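Local coordinates for protein purine nucleosidase, (IunH-1) (Sulfolobus solfataricus, PDB 3T8J) that belongs to the nucleoside hydrolase family, with an alpha/beta fold, and forms a four-chain assembly with bound sodium, at residues His100-Ile106 and Asn126-Ala130; Ala150-Asn156 and Pro186-Ile191; Arg253-Val259 and Asn288-Glu294. One frame throughout, in Å; residues are numbered along the deposited sequence. Where two conformers were deposited one is given.

The three contacts follow one another along the chain, each closing before the next opens, and all belong to one alpha/beta fold built round a mixed, mainly parallel sheet. Interaction 1 pairs helices 101-111 and 125-133, which precede and follow strand 116-120 along the chain. Its centre lies about 27 Å from that of interaction 2, on the opposite side of the chain's centre, and about 26 Å from that of interaction 3. Interactions 2 and 3, with centres about 13 Å apart, touch: Pro186 and Val189 pack on Val292, and Val151 meets the Tyr293 ring. Interaction 2 thus rests on strand 289-295 of interaction 3, whereas interactions 1 and 2 each adjoin a different neighbouring subunit.

Interaction 1: residues His100-Ile106 and Asn126-Ala130; sequences HAALAII and NLALA
Ala102 and Ala130 meet where helix 101-111 crosses helix 125-133. Ala102 CA and Ala130 CA are only 4.4 Å apart, and the axes of the two short helical segments pass within 8.1 Å at a crossing angle of -63°.

Van der Waals contacts, of methyl groups with each other and with backbone carbonyls, make up most of the interface. The methyl of Ala130 points into the first turns of the other helix, with CB 3.5 Å from Ala102 O and 3.8 Å from Ile105 CG2, while Ile106 CG1 and CD1 lie along its flank and backbone carbonyl. Ala102 CB returns the contact, resting on Leu129 CB. Ile105 reaches back along helix 125-133, and its terminal CD1 sits 3.8 Å from Asn126 O and near Asn126 CB. Ile105 and Leu127 also both pack on Phe118 of strand 116-120.

Polar groups gather at the start of helix 101-111. His100 is its N-cap: with CG anti to the backbone N (chi1 -165°), the ring turns back so that ND1 accepts from Ala102 N, which lies in the plane of the ring, at 2.9 Å and 166°. The same ring presents CE1 to Asn126 OD1, its plane almost perpendicular to the Asn126 amide. Asn126 ND2 lies 3.7 Å from Ala101 CB, but the amide bonds to other parts of the chain: OD1 accepts from Ala64 N, and ND2 donates to Asp7 OD1 and Ile33 O.

His100 and Leu103 also pack on Leu133 and Leu103 of a second subunit. No hydrogen bond joins the two segments: the helices meet through van der Waals packing, the small Ala102 and Ala130 allowing the close approach and Ile105 and Ile106 filling in around them, while the buried Asn126 amide, fixed by three bonds, ties the interface to neighbouring loops and strands.

Interaction 2: residues Ala150-Asn156 and Pro186-Ile191; sequences AVFGIGN and PWDVII
The carboxylate of Asp188 takes three backbone N-H groups from the loop 150-156. OD1 receives Val151 N on its syn lone pair at 2.9 Å. OD2 binds Phe152 N at 2.7 Å on the syn side and Ile154 N at 3.2 Å on the anti side, from opposite faces of the carboxylate plane. The first torsion of Asp188 (chi1 51°) sets CG between the backbone N and the carbonyl carbon, directing both oxygens toward the type I turn Ala150-Gly153 and the residue that follows it.

Beside it, Asn156 covers one face of the Trp187 indole, ND2 standing 3.4 Å above the ring plane and CB making a CH-pi contact with the five-membered ring; Ile191 CG2 lies over the opposite face. Ile154 O meets the indole edge at CD1 (3.3 Å) and is buried without a polar partner.

Further out, Val151 CG1 packs on Pro186 CG, Asn156 OD1 accepts from Phe163 N, and Phe152 packs on Phe152 of a neighbouring subunit. Three converging N-H dipoles probably favour a charged Asp188, which in turn pins an otherwise irregular loop to the start of helix 187-190.

Interaction 3: residues Arg253-Val259 and Asn288-Glu294; sequences RREKRFV and NAEIVYE
The guanidinium of Arg253 lies flat on the Tyr293 ring, centres 4.5 Å apart and planes 17° from parallel, at a beta bulge where the register slips by one residue between Arg253 and Arg254. Here Tyr293 N bonds Arg253 O at 2.9 Å, whereas the bond from Arg253 N to Glu294 O is weak. Arg253 is steadied at its edge by Glu255, whose OE2 takes NE at 3.1 Å through its anti lone pair; Glu294 OE2 adds a long salt bridge. Glu255 CG also touches the tyrosine ring and covers one face of the Arg257 guanidinium, whose NH1 makes a weak bond to Tyr293 OH.

On the other face of the sheet, Arg254 NH1 bridges to Glu290 OE1 at 2.8 Å, meeting that oxygen from above the carboxylate plane, 47° out of it. Thr183 OG1 also bonds Glu290 OE1, and Arg254 NH2 reaches Gly248 O.

Between the bulges the pairing is regular, with Glu255 and Ile291 exchanging both backbone bonds. At the far end Asn288 and Ala289 both face Arg257 in a classic bulge. There the Asn288 side chain continues the pairing: OD1 accepts from Val259 N at 2.8 Å, and ND2 donates to Val259 O, which lies close to the amide plane, at 3.0 Å, and also to Phe176 O. Beside it, Val259 CG2 packs on Ile291 CD1.

Strand 289-295 also pairs in parallel with strand 182-185, so this twisted, twice-bulged antiparallel pair begins the antiparallel extension of the otherwise parallel sheet in this alpha/beta fold.

Interaction 1: residues His100-Ile106 and Asn126-Ala130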
# COMPACT_ATOMS: atom_id res chain seq x y z
N HIS A 100 -34.12 -5.63 -0.40
CA HIS A 100 -32.75 -5.57 -0.87
C HIS A 100 -32.31 -6.94 -1.38
O HIS A 100 -32.59 -7.95 -0.75
CB HIS A 100 -31.81 -5.13 0.28
CG HIS A 100 -30.45 -4.69 -0.16
ND1 HIS A 100 -29.49 -5.55 -0.66
CD2 HIS A 100 -29.86 -3.47 -0.12
CE1 HIS A 100 -28.39 -4.87 -0.93
NE2 HIS A 100 -28.60 -3.60 -0.64
N ALA A 101 -31.63 -6.96 -2.52
CA ALA A 101 -31.06 -8.18 -3.08
C ALA A 101 -30.33 -9.04 -2.05
O ALA A 101 -30.45 -10.26 -2.11
CB ALA A 101 -30.11 -7.86 -4.22
N ALA A 102 -29.55 -8.44 -1.16
CA ALA A 102 -28.77 -9.29 -0.20
C ALA A 102 -29.68 -10.11 0.71
O ALA A 102 -29.39 -11.29 1.00
CB ALA A 102 -27.82 -8.41 0.62
N LEU A 103 -30.79 -9.53 1.15
CA LEU A 103 -31.78 -10.23 1.94
C LEU A 103 -32.53 -11.30 1.13
O LEU A 103 -32.81 -12.41 1.64
CB LEU A 103 -32.71 -9.23 2.65
CG LEU A 103 -32.00 -8.16 3.49
CD1 LEU A 103 -33.02 -7.17 4.07
CD2 LEU A 103 -31.14 -8.76 4.59
N ALA A 104 -32.84 -11.00 -0.13
CA ALA A 104 -33.46 -11.98 -1.02
C ALA A 104 -32.55 -13.19 -1.26
O ALA A 104 -33.01 -14.33 -1.29
CB ALA A 104 -33.85 -11.33 -2.36
N ILE A 105 -31.26 -12.95 -1.43
CA ILE A 105 -30.28 -14.05 -1.60
C ILE A 105 -30.30 -14.98 -0.39
O ILE A 105 -30.32 -16.20 -0.55
CB ILE A 105 -28.86 -13.51 -1.88
CG1 ILE A 105 -28.81 -12.81 -3.24
CG2 ILE A 105 -27.80 -14.64 -1.81
CD1 ILE A 105 -27.59 -11.87 -3.41
N ILE A 106 -30.32 -14.41 0.82
CA ILE A 106 -30.38 -15.24 2.03
C ILE A 106 -31.67 -16.07 2.07
O ILE A 106 -31.64 -17.29 2.33
CB ILE A 106 -30.23 -14.36 3.28
CG1 ILE A 106 -28.82 -13.77 3.38
CG2 ILE A 106 -30.52 -15.17 4.57
CD1 ILE A 106 -28.71 -12.59 4.34
N ASN A 126 -23.49 -7.62 -3.95
CA ASN A 126 -24.68 -8.23 -3.33
C ASN A 126 -24.36 -9.56 -2.67
O ASN A 126 -24.88 -9.85 -1.59
CB ASN A 126 -25.81 -8.45 -4.35
CG ASN A 126 -26.43 -7.16 -4.80
OD1 ASN A 126 -26.49 -6.20 -4.05
ND2 ASN A 126 -26.93 -7.15 -6.04
N LEU A 127 -23.54 -10.39 -3.34
CA LEU A 127 -23.18 -11.70 -2.75
C LEU A 127 -22.35 -11.49 -1.49
O LEU A 127 -22.51 -12.24 -0.51
CB LEU A 127 -22.49 -12.61 -3.76
CG LEU A 127 -22.13 -14.02 -3.30
CD1 LEU A 127 -23.39 -14.79 -2.94
CD2 LEU A 127 -21.36 -14.75 -4.40
N ALA A 128 -21.42 -10.54 -1.50
CA ALA A 128 -20.64 -10.22 -0.32
C ALA A 128 -21.53 -9.77 0.84
O ALA A 128 -21.34 -10.23 1.96
CB ALA A 128 -19.56 -9.16 -0.62
N LEU A 129 -22.46 -8.85 0.59
CA LEU A 129 -23.36 -8.37 1.64
C LEU A 129 -24.23 -9.51 2.21
O LEU A 129 -24.40 -9.60 3.42
CB LEU A 129 -24.20 -7.19 1.14
CG LEU A 129 -24.92 -6.37 2.22
CD1 LEU A 129 -24.03 -6.05 3.41
CD2 LEU A 129 -25.46 -5.08 1.61
N ALA A 130 -24.74 -10.39 1.34
CA ALA A 130 -25.51 -11.54 1.80
C ALA A 130 -24.65 -12.43 2.71
O ALA A 130 -25.11 -12.87 3.78
CB ALA A 130 -26.05 -12.34 0.58

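Interaction 2: residues Ala150-Asn156 and Pro186-Ile191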
# COMPACT_ATOMS: atom_id res chain seq x y z
N ALA A 150 -8.59 -11.21 -14.68
CA ALA A 150 -7.65 -11.26 -15.80
C ALA A 150 -6.43 -12.02 -15.29
O ALA A 150 -5.63 -11.52 -14.49
CB ALA A 150 -7.31 -9.84 -16.29
N VAL A 151 -6.33 -13.26 -15.71
CA VAL A 151 -5.34 -14.18 -15.13
C VAL A 151 -4.00 -14.10 -15.82
O VAL A 151 -3.04 -14.76 -15.39
CB VAL A 151 -5.89 -15.61 -15.05
CG1 VAL A 151 -7.16 -15.63 -14.18
CG2 VAL A 151 -6.18 -16.15 -16.45
N PHE A 152 -3.91 -13.32 -16.90
CA PHE A 152 -2.62 -12.98 -17.51
C PHE A 152 -2.40 -11.46 -17.44
O PHE A 152 -1.57 -10.90 -18.15
CB PHE A 152 -2.60 -13.47 -18.95
CG PHE A 152 -2.76 -14.95 -19.09
CD1 PHE A 152 -1.72 -15.80 -18.74
CD2 PHE A 152 -3.94 -15.50 -19.57
CE1 PHE A 152 -1.88 -17.18 -18.86
CE2 PHE A 152 -4.09 -16.87 -19.70
CZ PHE A 152 -3.08 -17.70 -19.34
N GLY A 153 -3.15 -10.79 -16.57
CA GLY A 153 -3.05 -9.34 -16.44
C GLY A 153 -3.40 -8.55 -17.69
O GLY A 153 -2.85 -7.46 -17.87
N ILE A 154 -4.25 -9.09 -18.58
CA ILE A 154 -4.72 -8.38 -19.77
C ILE A 154 -6.14 -7.92 -19.42
O ILE A 154 -7.11 -8.66 -19.61
CB ILE A 154 -4.71 -9.25 -21.05
CG1 ILE A 154 -3.31 -9.77 -21.36
CG2 ILE A 154 -5.30 -8.45 -22.22
CD1 ILE A 154 -2.24 -8.72 -21.43
N GLY A 155 -6.22 -6.72 -18.86
CA GLY A 155 -7.47 -6.20 -18.32
C GLY A 155 -8.25 -5.38 -19.35
O GLY A 155 -7.78 -5.11 -20.44
N ASN A 156 -9.46 -5.02 -18.96
CA ASN A 156 -10.31 -4.13 -19.78
C ASN A 156 -10.52 -2.75 -19.16
O ASN A 156 -10.29 -1.73 -19.82
CB ASN A 156 -11.62 -4.80 -20.22
CG ASN A 156 -12.53 -5.29 -19.09
OD1 ASN A 156 -12.19 -5.27 -17.91
ND2 ASN A 156 -13.73 -5.74 -19.47
N PRO A 186 -12.27 -15.93 -16.81
CA PRO A 186 -11.58 -14.63 -16.91
C PRO A 186 -11.79 -13.89 -18.24
O PRO A 186 -11.96 -14.51 -19.29
CB PRO A 186 -10.09 -14.99 -16.76
CG PRO A 186 -10.06 -16.43 -16.41
CD PRO A 186 -11.30 -17.05 -16.87
N TRP A 187 -11.72 -12.56 -18.16
CA TRP A 187 -11.76 -11.71 -19.34
C TRP A 187 -10.71 -12.09 -20.38
O TRP A 187 -11.01 -12.13 -21.59
CB TRP A 187 -11.52 -10.27 -18.93
CG TRP A 187 -11.42 -9.30 -20.10
CD1 TRP A 187 -10.28 -8.73 -20.62
CD2 TRP A 187 -12.50 -8.82 -20.88
NE1 TRP A 187 -10.60 -7.92 -21.69
CE2 TRP A 187 -11.96 -7.96 -21.87
CE3 TRP A 187 -13.89 -9.01 -20.84
CZ2 TRP A 187 -12.76 -7.29 -22.81
CZ3 TRP A 187 -14.67 -8.35 -21.79
CH2 TRP A 187 -14.11 -7.50 -22.74
N ASP A 188 -9.48 -12.34 -19.94
CA ASP A 188 -8.39 -12.58 -20.88
C ASP A 188 -8.32 -14.01 -21.42
O ASP A 188 -7.39 -14.36 -22.16
CB ASP A 188 -7.04 -12.04 -20.38
CG ASP A 188 -6.69 -12.47 -18.98
OD1 ASP A 188 -7.39 -13.32 -18.37
OD2 ASP A 188 -5.65 -11.92 -18.48
N VAL A 189 -9.34 -14.80 -21.07
CA VAL A 189 -9.64 -16.05 -21.74
C VAL A 189 -10.77 -15.81 -22.77
O VAL A 189 -10.63 -16.18 -23.94
CB VAL A 189 -10.03 -17.14 -20.70
CG1 VAL A 189 -10.67 -18.36 -21.39
CG2 VAL A 189 -8.80 -17.51 -19.87
N ILE A 190 -11.86 -15.19 -22.36
CA ILE A 190 -13.01 -15.05 -23.26
C ILE A 190 -12.70 -14.18 -24.49
O ILE A 190 -13.31 -14.41 -25.54
CB ILE A 190 -14.32 -14.59 -22.55
CG1 ILE A 190 -14.21 -13.18 -22.04
CG2 ILE A 190 -14.71 -15.55 -21.44
CD1 ILE A 190 -14.74 -12.15 -23.08
N ILE A 191 -11.74 -13.24 -24.40
CA ILE A 191 -11.40 -12.40 -25.56
C ILE A 191 -10.74 -13.17 -26.69
O ILE A 191 -10.61 -12.65 -27.80
CB ILE A 191 -10.53 -11.15 -25.21
CG1 ILE A 191 -9.18 -11.55 -24.61
CG2 ILE A 191 -11.32 -10.19 -24.31
CD1 ILE A 191 -8.29 -10.35 -24.22

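Interaction 3: residues Arg253-Val259 and Asn288-Glu294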
# COMPACT_ATOMS: atom_id res chain seq x y z
N ARG A 253 -10.39 -26.62 -20.87
CA ARG A 253 -9.27 -26.69 -19.94
C ARG A 253 -9.62 -25.93 -18.65
O ARG A 253 -10.08 -24.80 -18.71
CB ARG A 253 -8.02 -26.09 -20.56
CG ARG A 253 -6.76 -26.37 -19.79
CD ARG A 253 -5.53 -25.69 -20.43
NE ARG A 253 -4.72 -25.23 -19.33
CZ ARG A 253 -4.05 -24.09 -19.25
NH1 ARG A 253 -4.01 -23.18 -20.23
NH2 ARG A 253 -3.38 -23.87 -18.13
N ARG A 254 -9.44 -26.58 -17.50
CA ARG A 254 -9.67 -25.97 -16.19
C ARG A 254 -8.49 -26.28 -15.25
O ARG A 254 -7.89 -27.36 -15.37
CB ARG A 254 -10.96 -26.51 -15.55
CG ARG A 254 -12.22 -26.38 -16.41
CD ARG A 254 -13.46 -26.53 -15.55
NE ARG A 254 -14.65 -26.93 -16.30
CZ ARG A 254 -15.88 -27.00 -15.78
NH1 ARG A 254 -16.10 -26.71 -14.49
NH2 ARG A 254 -16.89 -27.40 -16.55
N GLU A 255 -8.18 -25.37 -14.34
CA GLU A 255 -7.16 -25.59 -13.31
C GLU A 255 -7.66 -25.09 -11.97
O GLU A 255 -8.20 -23.99 -11.89
CB GLU A 255 -5.88 -24.80 -13.61
CG GLU A 255 -5.33 -24.96 -15.03
CD GLU A 255 -4.71 -26.31 -15.31
OE1 GLU A 255 -4.49 -27.12 -14.37
OE2 GLU A 255 -4.44 -26.59 -16.51
N LYS A 256 -7.46 -25.84 -10.90
CA LYS A 256 -7.78 -25.33 -9.58
C LYS A 256 -6.55 -24.62 -9.03
O LYS A 256 -5.47 -25.22 -8.88
CB LYS A 256 -8.20 -26.47 -8.65
CG LYS A 256 -9.55 -27.06 -9.02
CD LYS A 256 -10.05 -28.06 -7.97
CE LYS A 256 -11.46 -28.53 -8.27
NZ LYS A 256 -11.95 -29.55 -7.28
N ARG A 257 -6.71 -23.34 -8.70
CA ARG A 257 -5.58 -22.50 -8.29
C ARG A 257 -5.95 -21.61 -7.12
O ARG A 257 -7.12 -21.57 -6.72
CB ARG A 257 -5.09 -21.71 -9.52
CG ARG A 257 -4.19 -22.63 -10.37
CD ARG A 257 -3.75 -22.09 -11.68
NE ARG A 257 -2.93 -23.05 -12.39
CZ ARG A 257 -2.45 -22.88 -13.63
NH1 ARG A 257 -2.72 -21.78 -14.33
NH2 ARG A 257 -1.68 -23.82 -14.17
N PHE A 258 -4.97 -20.91 -6.55
CA PHE A 258 -5.18 -19.99 -5.45
C PHE A 258 -5.17 -18.55 -5.98
O PHE A 258 -4.14 -18.09 -6.52
CB PHE A 258 -4.12 -20.17 -4.34
CG PHE A 258 -4.24 -19.17 -3.22
CD1 PHE A 258 -5.35 -19.17 -2.40
CD2 PHE A 258 -3.22 -18.26 -2.96
CE1 PHE A 258 -5.47 -18.26 -1.36
CE2 PHE A 258 -3.33 -17.36 -1.94
CZ PHE A 258 -4.45 -17.35 -1.14
N VAL A 259 -6.32 -17.88 -5.86
CA VAL A 259 -6.52 -16.52 -6.41
C VAL A 259 -6.55 -15.51 -5.26
O VAL A 259 -7.33 -15.68 -4.31
CB VAL A 259 -7.84 -16.42 -7.16
CG1 VAL A 259 -8.01 -14.97 -7.72
CG2 VAL A 259 -7.92 -17.45 -8.31
N ASN A 288 -8.64 -21.98 -4.17
CA ASN A 288 -9.95 -21.41 -3.84
C ASN A 288 -10.85 -21.19 -5.07
O ASN A 288 -11.99 -20.73 -4.92
CB ASN A 288 -9.82 -20.12 -3.01
CG ASN A 288 -9.10 -19.03 -3.73
OD1 ASN A 288 -8.56 -19.27 -4.78
ND2 ASN A 288 -9.09 -17.80 -3.16
N ALA A 289 -10.40 -21.55 -6.26
CA ALA A 289 -11.22 -21.37 -7.47
C ALA A 289 -10.78 -22.28 -8.58
O ALA A 289 -9.59 -22.53 -8.74
CB ALA A 289 -11.16 -19.91 -7.95
N GLU A 290 -11.74 -22.78 -9.34
CA GLU A 290 -11.47 -23.51 -10.55
C GLU A 290 -11.55 -22.51 -11.67
O GLU A 290 -12.60 -21.89 -11.87
CB GLU A 290 -12.49 -24.60 -10.76
CG GLU A 290 -12.24 -25.44 -11.97
CD GLU A 290 -13.31 -26.50 -12.12
OE1 GLU A 290 -14.52 -26.13 -12.25
OE2 GLU A 290 -12.94 -27.69 -12.10
N ILE A 291 -10.46 -22.36 -12.40
CA ILE A 291 -10.38 -21.33 -13.45
C ILE A 291 -10.48 -21.99 -14.83
O ILE A 291 -9.81 -22.98 -15.11
CB ILE A 291 -9.05 -20.53 -13.34
CG1 ILE A 291 -8.88 -19.98 -11.92
CG2 ILE A 291 -8.97 -19.47 -14.46
CD1 ILE A 291 -7.57 -19.14 -11.71
N VAL A 292 -11.33 -21.43 -15.70
CA VAL A 292 -11.45 -21.90 -17.08
C VAL A 292 -10.43 -21.18 -17.95
O VAL A 292 -10.39 -19.95 -18.00
CB VAL A 292 -12.88 -21.65 -17.62
CG1 VAL A 292 -12.97 -21.99 -19.12
CG2 VAL A 292 -13.90 -22.45 -16.78
N TYR A 293 -9.58 -21.95 -18.63
CA TYR A 293 -8.51 -21.39 -19.46
C TYR A 293 -8.76 -21.54 -20.97
O TYR A 293 -8.13 -20.83 -21.75
CB TYR A 293 -7.15 -22.02 -19.08
CG TYR A 293 -6.52 -21.42 -17.84
CD1 TYR A 293 -6.73 -21.95 -16.56
CD2 TYR A 293 -5.73 -20.28 -17.93
CE1 TYR A 293 -6.12 -21.36 -15.43
CE2 TYR A 293 -5.13 -19.70 -16.81
CZ TYR A 293 -5.35 -20.23 -15.55
OH TYR A 293 -4.75 -19.62 -14.45
N GLU A 294 -9.65 -22.45 -21.37
CA GLU A 294 -9.99 -22.66 -22.79
C GLU A 294 -11.46 -23.12 -22.93
O GLU A 294 -12.00 -23.75 -22.01
CB GLU A 294 -9.06 -23.72 -23.43
CG GLU A 294 -7.55 -23.42 -23.39
CD GLU A 294 -6.70 -24.54 -23.98
OE1 GLU A 294 -7.17 -25.26 -24.90
OE2 GLU A 294 -5.55 -24.70 -23.52